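Local coordinates for Bcl-2-like protein FPV039 (Fowlpox virus, PDB 5TZP) that inhibits apoptosis of the host cell by sequestering and inactivating several pro-apoptotic Bcl-2 proteins, among them BAK1 and BAX, at residues Y16-N21 / S132-Q137; I23-I28 / S38-S43; Q80-K85 / T123-S128. One frame throughout, in Å; residues are numbered along the deposited sequence.

How the contacts relate
All three contacts belong to one all-helical Bcl-2 fold, and each takes a segment from helix 14-32, from helix 115-136 or from both. Contact 1 (16-21 with 132-137) joins these two helices and closes a long loop of chain inside which contacts 2 and 3 follow in series. Contact 2 shares helix 14-32 with it, their centres about 14 Å apart; contact 3 shares helix 115-136, at about 12 Å between centres. The centres of contacts 2 and 3 lie about 20 Å apart, on opposite sides of the chain's centre. Helix 14-32 is thus tied to helix 115-136, which in turn meets the BH1 segment beside the bound BH3 peptide.

Contact 1: Y16-N21 / S132-Q137; sequences YYIALN and SWFIDQ
Helix 14-32 and the last turn of helix 115-136 approach with Ala-19 CA and Phe-134 CA 8.9 Å apart, a spacing filled largely by the phenylalanine ring. That ring comes from the later helix and meets two neighbouring residues of the earlier one. Its CE2 lies 4.0 Å from Ala-19 CB, and its CZ is 4.1 Å from the same methyl, which approaches the ring obliquely. Ile-18 adds the second touch: its branch methyl CG2 stands 4.3 Å from Phe-134 CZ, also at a slant. Phe-134 reaches this far because CG is anti to the backbone N (chi1 -177°), which sends the ring out from its helix toward the other. Alanine suits the place facing it, since a single methyl lets the large ring come close to the helix backbone, while the branched Ile-18 offers a further apolar group beside it. No hydrogen bond crosses between the segments. Trp-140 meets Phe-134 edge-to-face and also donates from its indole N-H to the carbonyl of Ile-18, so it ties both partners together. The arrangement is apolar helix-to-helix packing within the Bcl-2 helical bundle, joining its N-terminal helix to the C-terminal end of helix 115-136.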
# COMPACT_ATOMS: atom_id res chain seq x y z
N TYR A 16 12.11 4.31 9.32
CA TYR A 16 10.80 4.90 9.17
C TYR A 16 10.71 5.76 7.92
O TYR A 16 9.74 5.64 7.16
CB TYR A 16 10.41 5.69 10.44
CG TYR A 16 9.11 6.45 10.34
CD1 TYR A 16 7.94 5.90 10.77
CD2 TYR A 16 9.11 7.78 9.83
CE1 TYR A 16 6.76 6.62 10.60
CE2 TYR A 16 7.97 8.52 9.78
CZ TYR A 16 6.81 7.94 10.15
OH TYR A 16 5.64 8.71 10.10
N TYR A 17 11.69 6.65 7.68
CA TYR A 17 11.63 7.50 6.50
C TYR A 17 11.87 6.76 5.23
O TYR A 17 11.29 7.11 4.22
CB TYR A 17 12.56 8.71 6.66
CG TYR A 17 11.87 9.70 7.64
CD1 TYR A 17 10.69 10.40 7.29
CD2 TYR A 17 12.34 9.84 8.92
CE1 TYR A 17 10.07 11.24 8.22
CE2 TYR A 17 11.71 10.72 9.85
CZ TYR A 17 10.60 11.40 9.47
OH TYR A 17 10.01 12.25 10.43
N ILE A 18 12.68 5.70 5.25
CA ILE A 18 12.85 4.88 4.03
C ILE A 18 11.50 4.27 3.62
O ILE A 18 11.10 4.28 2.44
CB ILE A 18 13.90 3.80 4.27
CG1 ILE A 18 15.32 4.42 4.32
CG2 ILE A 18 13.79 2.76 3.18
CD1 ILE A 18 16.35 3.54 4.90
N ALA A 19 10.74 3.80 4.61
CA ALA A 19 9.40 3.28 4.31
C ALA A 19 8.44 4.38 3.87
O ALA A 19 7.77 4.29 2.84
CB ALA A 19 8.84 2.54 5.52
N LEU A 20 8.32 5.42 4.70
CA LEU A 20 7.34 6.48 4.45
C LEU A 20 7.57 7.15 3.12
O LEU A 20 6.65 7.41 2.39
CB LEU A 20 7.39 7.49 5.59
CG LEU A 20 6.46 8.71 5.39
CD1 LEU A 20 5.02 8.25 5.40
CD2 LEU A 20 6.69 9.75 6.44
N ASN A 21 8.82 7.51 2.81
CA ASN A 21 9.09 8.30 1.61
C ASN A 21 8.70 7.54 0.33
O ASN A 21 8.21 8.14 -0.61
CB ASN A 21 10.56 8.69 1.59
CG ASN A 21 10.91 9.63 0.50
OD1 ASN A 21 11.56 9.22 -0.44
ND2 ASN A 21 10.47 10.89 0.59
N SER A 132 12.20 -5.57 11.85
CA SER A 132 13.35 -6.42 11.57
C SER A 132 13.21 -7.15 10.25
O SER A 132 14.17 -7.28 9.47
CB SER A 132 13.48 -7.41 12.73
OG SER A 132 14.03 -6.68 13.79
N TRP A 133 11.98 -7.59 9.93
CA TRP A 133 11.71 -8.20 8.61
C TRP A 133 12.05 -7.25 7.49
O TRP A 133 12.73 -7.62 6.53
CB TRP A 133 10.23 -8.68 8.52
CG TRP A 133 9.85 -9.32 7.25
CD1 TRP A 133 9.87 -10.61 6.98
CD2 TRP A 133 9.38 -8.66 6.06
NE1 TRP A 133 9.42 -10.85 5.70
CE2 TRP A 133 9.11 -9.66 5.10
CE3 TRP A 133 9.10 -7.33 5.75
CZ2 TRP A 133 8.65 -9.35 3.81
CZ3 TRP A 133 8.61 -7.04 4.48
CH2 TRP A 133 8.38 -8.03 3.54
N PHE A 134 11.61 -6.00 7.60
CA PHE A 134 11.83 -5.00 6.55
C PHE A 134 13.30 -4.70 6.36
O PHE A 134 13.78 -4.68 5.21
CB PHE A 134 11.01 -3.77 6.89
CG PHE A 134 11.06 -2.66 5.86
CD1 PHE A 134 10.58 -2.84 4.57
CD2 PHE A 134 11.60 -1.45 6.18
CE1 PHE A 134 10.55 -1.71 3.68
CE2 PHE A 134 11.61 -0.39 5.27
CZ PHE A 134 11.09 -0.54 4.04
N ILE A 135 14.03 -4.51 7.45
CA ILE A 135 15.46 -4.28 7.33
C ILE A 135 16.13 -5.49 6.70
O ILE A 135 17.03 -5.37 5.83
CB ILE A 135 16.05 -3.98 8.73
CG1 ILE A 135 15.47 -2.65 9.24
CG2 ILE A 135 17.58 -3.99 8.69
CD1 ILE A 135 15.72 -2.45 10.74
N ASP A 136 15.71 -6.68 7.07
CA ASP A 136 16.34 -7.90 6.56
C ASP A 136 16.05 -8.15 5.08
O ASP A 136 16.81 -8.86 4.40
CB ASP A 136 15.92 -9.07 7.45
CG ASP A 136 16.55 -10.32 7.03
OD1 ASP A 136 17.79 -10.41 7.23
OD2 ASP A 136 15.81 -11.12 6.41
N GLN A 137 14.96 -7.60 4.56
CA GLN A 137 14.63 -7.55 3.17
C GLN A 137 15.51 -6.57 2.40
O GLN A 137 15.34 -6.39 1.20
CB GLN A 137 13.18 -7.17 2.96
CG GLN A 137 12.16 -8.30 3.33
CD GLN A 137 12.35 -9.50 2.47
OE1 GLN A 137 12.23 -9.40 1.25
NE2 GLN A 137 12.60 -10.65 3.07

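Contact 2: I23-I28 / S38-S43; sequences IQNYII and SFVIDS. With EDO (1,2-ethanediol), chain E; SO4 (sulfate ion), chain O.
The turn that leads from helix 14-32 toward helix 43-68 in this Bcl-2 fold is laid back against the helix it has left, with Asn-25 as the meeting point. The Asn-25 amide lies beside Phe-39, where OD1 is 3.5 Å from Phe-39 CB. The two side chains cross at about a right angle, and although the amide and ring planes are only 7° apart they do not stack: the amide touches the root of the side chain, whose end leads away. Val-40 follows with its CG1 methyl, 3.8 Å from Asn-25 CB; the two side chains slide past each other in opposite directions. That methyl is anti to the carbonyl carbon of its own residue (chi1 -55°), which helps direct it to the helix. Farther along the loop, the N-H groups of Ile-41 and Asp-42 bind an ethanediol, probably from the crystallisation liquor: Ile-41 N reaches its O2 at 2.9 Å (166°), and Asp-42 N reaches O1 at the same length. Asp-42 caps the start of helix 43-68 and forms a salt bridge with Arg-144. Asparagine suits the buried position because its amide both accepts and donates: OD1 accepts from Arg-36 and ND2 donates to the carbonyl of Asn-21. These bonds fix the amide's rotation and satisfy its polar ends; the one from Arg-36 also ties the loop to the helix, and the Phe-39 and Val-40 carbon contacts pack beside it.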
# COMPACT_ATOMS: atom_id res chain seq x y z
N ILE A 23 6.30 5.08 0.11
CA ILE A 23 4.85 4.95 0.08
C ILE A 23 4.19 6.28 -0.29
O ILE A 23 3.30 6.35 -1.16
CB ILE A 23 4.36 4.46 1.45
CG1 ILE A 23 4.85 3.04 1.73
CG2 ILE A 23 2.82 4.54 1.50
CD1 ILE A 23 4.79 2.60 3.15
N GLN A 24 4.58 7.35 0.39
CA GLN A 24 3.93 8.65 0.17
C GLN A 24 4.20 9.18 -1.22
O GLN A 24 3.29 9.68 -1.89
CB GLN A 24 4.36 9.64 1.24
CG GLN A 24 3.48 10.89 1.26
CD GLN A 24 3.62 11.75 2.45
OE1 GLN A 24 4.50 11.55 3.27
NE2 GLN A 24 2.84 12.79 2.53
N ASN A 25 5.43 9.02 -1.76
CA ASN A 25 5.68 9.44 -3.14
C ASN A 25 4.81 8.65 -4.11
O ASN A 25 4.31 9.24 -5.07
CB ASN A 25 7.16 9.39 -3.46
CG ASN A 25 7.83 10.65 -3.04
OD1 ASN A 25 7.59 11.68 -3.62
ND2 ASN A 25 8.69 10.56 -2.05
N TYR A 26 4.63 7.33 -3.93
CA TYR A 26 3.76 6.57 -4.83
C TYR A 26 2.34 7.12 -4.77
O TYR A 26 1.69 7.34 -5.80
CB TYR A 26 3.82 5.06 -4.56
CG TYR A 26 2.81 4.35 -5.42
CD1 TYR A 26 2.95 4.35 -6.78
CD2 TYR A 26 1.67 3.88 -4.89
CE1 TYR A 26 1.95 3.80 -7.62
CE2 TYR A 26 0.67 3.37 -5.73
CZ TYR A 26 0.84 3.36 -7.03
OH TYR A 26 -0.17 2.90 -7.88
N ILE A 27 1.81 7.35 -3.56
CA ILE A 27 0.43 7.81 -3.44
C ILE A 27 0.30 9.19 -4.09
O ILE A 27 -0.68 9.48 -4.80
CB ILE A 27 -0.02 7.80 -1.98
CG1 ILE A 27 -0.14 6.34 -1.54
CG2 ILE A 27 -1.37 8.49 -1.83
CD1 ILE A 27 -0.49 6.12 -0.08
N ILE A 28 1.30 10.07 -3.94
CA ILE A 28 1.29 11.36 -4.64
C ILE A 28 1.26 11.16 -6.16
O ILE A 28 0.49 11.83 -6.86
CB ILE A 28 2.49 12.18 -4.16
CG1 ILE A 28 2.27 12.63 -2.70
CG2 ILE A 28 2.63 13.41 -5.10
CD1 ILE A 28 3.53 13.14 -2.10
N SER A 38 11.91 10.33 -9.05
CA SER A 38 13.15 11.06 -8.73
C SER A 38 13.20 11.59 -7.32
O SER A 38 14.29 12.06 -6.87
CB SER A 38 13.32 12.18 -9.75
OG SER A 38 12.47 13.23 -9.44
N PHE A 39 12.14 11.42 -6.55
CA PHE A 39 12.13 11.88 -5.19
C PHE A 39 12.42 10.80 -4.20
O PHE A 39 12.43 11.06 -3.00
CB PHE A 39 10.80 12.57 -4.84
CG PHE A 39 10.55 13.79 -5.67
CD1 PHE A 39 11.20 14.99 -5.39
CD2 PHE A 39 9.77 13.75 -6.79
CE1 PHE A 39 11.00 16.10 -6.17
CE2 PHE A 39 9.57 14.85 -7.57
CZ PHE A 39 10.20 16.05 -7.26
N VAL A 40 12.63 9.58 -4.65
CA VAL A 40 12.97 8.45 -3.77
C VAL A 40 14.40 8.01 -4.00
O VAL A 40 14.99 8.29 -5.02
CB VAL A 40 11.98 7.27 -3.94
CG1 VAL A 40 10.55 7.68 -3.74
CG2 VAL A 40 12.14 6.60 -5.27
N ILE A 41 14.97 7.31 -3.01
CA ILE A 41 16.33 6.83 -3.17
C ILE A 41 16.38 5.64 -4.14
O ILE A 41 17.21 5.58 -5.05
CB ILE A 41 16.92 6.50 -1.79
CG1 ILE A 41 17.05 7.78 -0.92
CG2 ILE A 41 18.26 5.73 -1.95
CD1 ILE A 41 17.44 7.44 0.53
N ASP A 42 15.48 4.66 -3.96
CA ASP A 42 15.52 3.38 -4.66
C ASP A 42 14.52 3.42 -5.82
O ASP A 42 13.38 2.95 -5.73
CB ASP A 42 15.24 2.25 -3.66
CG ASP A 42 15.42 0.89 -4.29
OD1 ASP A 42 15.57 0.77 -5.52
OD2 ASP A 42 15.33 -0.09 -3.49
N SER A 43 14.99 3.98 -6.94
CA SER A 43 14.10 4.16 -8.10
C SER A 43 13.72 2.83 -8.75
O SER A 43 12.61 2.69 -9.25
CB SER A 43 14.76 5.10 -9.11
OG SER A 43 15.26 6.26 -8.47
C1 EDO E . 12.83 4.89 -0.58
O1 EDO E . 13.93 4.51 -1.51
C2 EDO E . 13.30 6.02 0.29
O2 EDO E . 13.50 7.21 -0.52
S SO4 O . 2.05 15.57 4.93
O1 SO4 O . 0.63 16.01 4.89
O2 SO4 O . 2.94 16.72 5.29
O3 SO4 O . 2.31 15.08 3.59
O4 SO4 O . 2.26 14.50 5.92

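Contact 3: Q80-K85 / T123-S128; sequences QVLEDK and TDAILS. With SO4 (sulfate ion), chain N.
Leu-82 supplies the tight part of this contact, with one of its two methyls set against helix 115-136. Its CD1 is 3.8 Å from Ala-125 CB and 4.0 Å from Ile-126 CG1, so the methyl meets two consecutive residues; Leu-82 CA and Ala-125 CA are 6.9 Å apart. With CG anti to the carbonyl carbon (chi1 -61°), the chain then runs extended to CD1 (chi2 178°), which carries that methyl to the helix. The small Ala-125 lets the chain come this close, and leucine, with a forked apolar end, suits the buried place it fills. Ile-126 takes part through the flank of its side chain, although its CB bond points away from the other segment.

The other side is loose and polar. Glu-83, Asp-84 and Lys-85 are exposed, as suits charged residues in the turn that follows helix 74-81, and Lys-85 NZ makes a long, weak ion pair with an acidic side chain of the bound peptide. Ser-128, also exposed, bonds within its own helix: OG donates to Asp-124 O at 2.9 Å, from the opposite face of the carbonyl plane to Ser-128 N. Gln-80 is directed to the bound BH3 peptide, where OE1 accepts a hydrogen bond from the peptide backbone. Its NE2 makes weak bonds to a sulfate, 3.3 Å to O3 and 3.5 Å to O4; this ion, probably from the crystallisation liquor, also binds the peptide.

Gln-80 to Lys-85 belong to BH1, and Thr-123 to Ala-125 to BH2, so the contact joins these two motifs. The end of helix 74-81 thus packs on helix 115-136, with helix 88-105 on Leu-82 through Ile-94, Tyr-130 of helix 115-136 bonded to the Leu-82 carbonyl, and helix 14-32 touching Thr-123.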
# COMPACT_ATOMS: atom_id res chain seq x y z
N GLN A 80 -5.66 -4.91 9.87
CA GLN A 80 -6.16 -6.28 9.72
C GLN A 80 -5.23 -7.08 8.83
O GLN A 80 -4.91 -8.25 9.19
CB GLN A 80 -7.57 -6.25 9.15
CG GLN A 80 -8.66 -5.89 10.20
CD GLN A 80 -10.05 -5.70 9.54
OE1 GLN A 80 -10.19 -5.43 8.32
NE2 GLN A 80 -11.06 -5.68 10.36
N VAL A 81 -4.83 -6.52 7.69
CA VAL A 81 -4.02 -7.31 6.75
C VAL A 81 -2.75 -7.80 7.44
O VAL A 81 -2.31 -8.94 7.22
CB VAL A 81 -3.71 -6.48 5.52
CG1 VAL A 81 -2.76 -7.25 4.58
CG2 VAL A 81 -4.95 -6.05 4.75
N LEU A 82 -2.12 -6.94 8.22
CA LEU A 82 -0.81 -7.20 8.84
C LEU A 82 -0.87 -7.70 10.27
O LEU A 82 0.17 -7.74 10.92
CB LEU A 82 -0.00 -5.92 8.78
CG LEU A 82 0.25 -5.44 7.39
CD1 LEU A 82 1.00 -4.16 7.42
CD2 LEU A 82 1.03 -6.44 6.55
N GLU A 83 -2.03 -8.13 10.78
CA GLU A 83 -2.08 -8.47 12.18
C GLU A 83 -1.17 -9.63 12.54
O GLU A 83 -0.56 -9.64 13.63
CB GLU A 83 -3.52 -8.82 12.61
CG GLU A 83 -3.64 -9.03 14.14
CD GLU A 83 -5.06 -9.16 14.63
OE1 GLU A 83 -6.00 -9.01 13.80
OE2 GLU A 83 -5.18 -9.40 15.87
N ASP A 84 -1.09 -10.65 11.66
CA ASP A 84 -0.40 -11.90 11.98
C ASP A 84 0.78 -12.19 11.10
O ASP A 84 1.63 -12.98 11.52
CB ASP A 84 -1.31 -13.16 11.81
CG ASP A 84 -2.47 -13.17 12.75
OD1 ASP A 84 -2.47 -12.41 13.78
OD2 ASP A 84 -3.41 -13.97 12.47
N LYS A 85 0.80 -11.71 9.87
CA LYS A 85 1.95 -11.94 9.03
C LYS A 85 2.08 -10.90 7.94
O LYS A 85 1.10 -10.22 7.57
CB LYS A 85 1.94 -13.31 8.39
CG LYS A 85 1.12 -13.47 7.27
CD LYS A 85 1.50 -14.72 6.46
CE LYS A 85 0.53 -14.86 5.28
NZ LYS A 85 0.53 -16.11 4.47
N THR A 123 2.99 2.92 7.03
CA THR A 123 4.35 2.79 7.57
C THR A 123 4.31 2.23 8.99
O THR A 123 5.06 1.33 9.35
CB THR A 123 5.02 4.17 7.54
OG1 THR A 123 5.09 4.61 6.17
CG2 THR A 123 6.39 4.12 8.09
N ASP A 124 3.44 2.78 9.83
CA ASP A 124 3.34 2.37 11.23
C ASP A 124 2.89 0.92 11.33
O ASP A 124 3.39 0.16 12.17
CB ASP A 124 2.33 3.23 11.97
CG ASP A 124 2.83 4.63 12.26
OD1 ASP A 124 4.00 4.90 12.17
OD2 ASP A 124 1.94 5.47 12.56
N ALA A 125 1.96 0.51 10.47
CA ALA A 125 1.49 -0.88 10.50
C ALA A 125 2.59 -1.86 10.10
O ALA A 125 2.68 -2.96 10.67
CB ALA A 125 0.28 -1.06 9.57
N ILE A 126 3.43 -1.50 9.14
CA ILE A 126 4.59 -2.32 8.78
C ILE A 126 5.59 -2.35 9.90
O ILE A 126 6.03 -3.44 10.37
CB ILE A 126 5.23 -1.82 7.50
CG1 ILE A 126 4.22 -2.04 6.36
CG2 ILE A 126 6.52 -2.61 7.21
CD1 ILE A 126 4.68 -1.49 5.02
N LEU A 127 5.98 -1.18 10.40
CA LEU A 127 7.17 -1.12 11.28
C LEU A 127 6.86 -1.42 12.74
O LEU A 127 7.76 -1.83 13.47
CB LEU A 127 7.94 0.18 11.08
CG LEU A 127 8.45 0.44 9.69
CD1 LEU A 127 9.07 1.82 9.67
CD2 LEU A 127 9.43 -0.61 9.21
N SER A 128 5.59 -1.33 13.14
CA SER A 128 5.28 -1.65 14.52
C SER A 128 5.52 -3.11 14.84
O SER A 128 5.89 -3.44 15.99
CB SER A 128 3.88 -1.22 14.90
OG SER A 128 2.97 -1.95 14.14
S SO4 N . -14.84 -5.62 9.22
O1 SO4 N . -15.39 -4.26 9.40
O2 SO4 N . -15.83 -6.65 8.80
O3 SO4 N . -14.38 -5.99 10.58
O4 SO4 N . -13.76 -5.54 8.19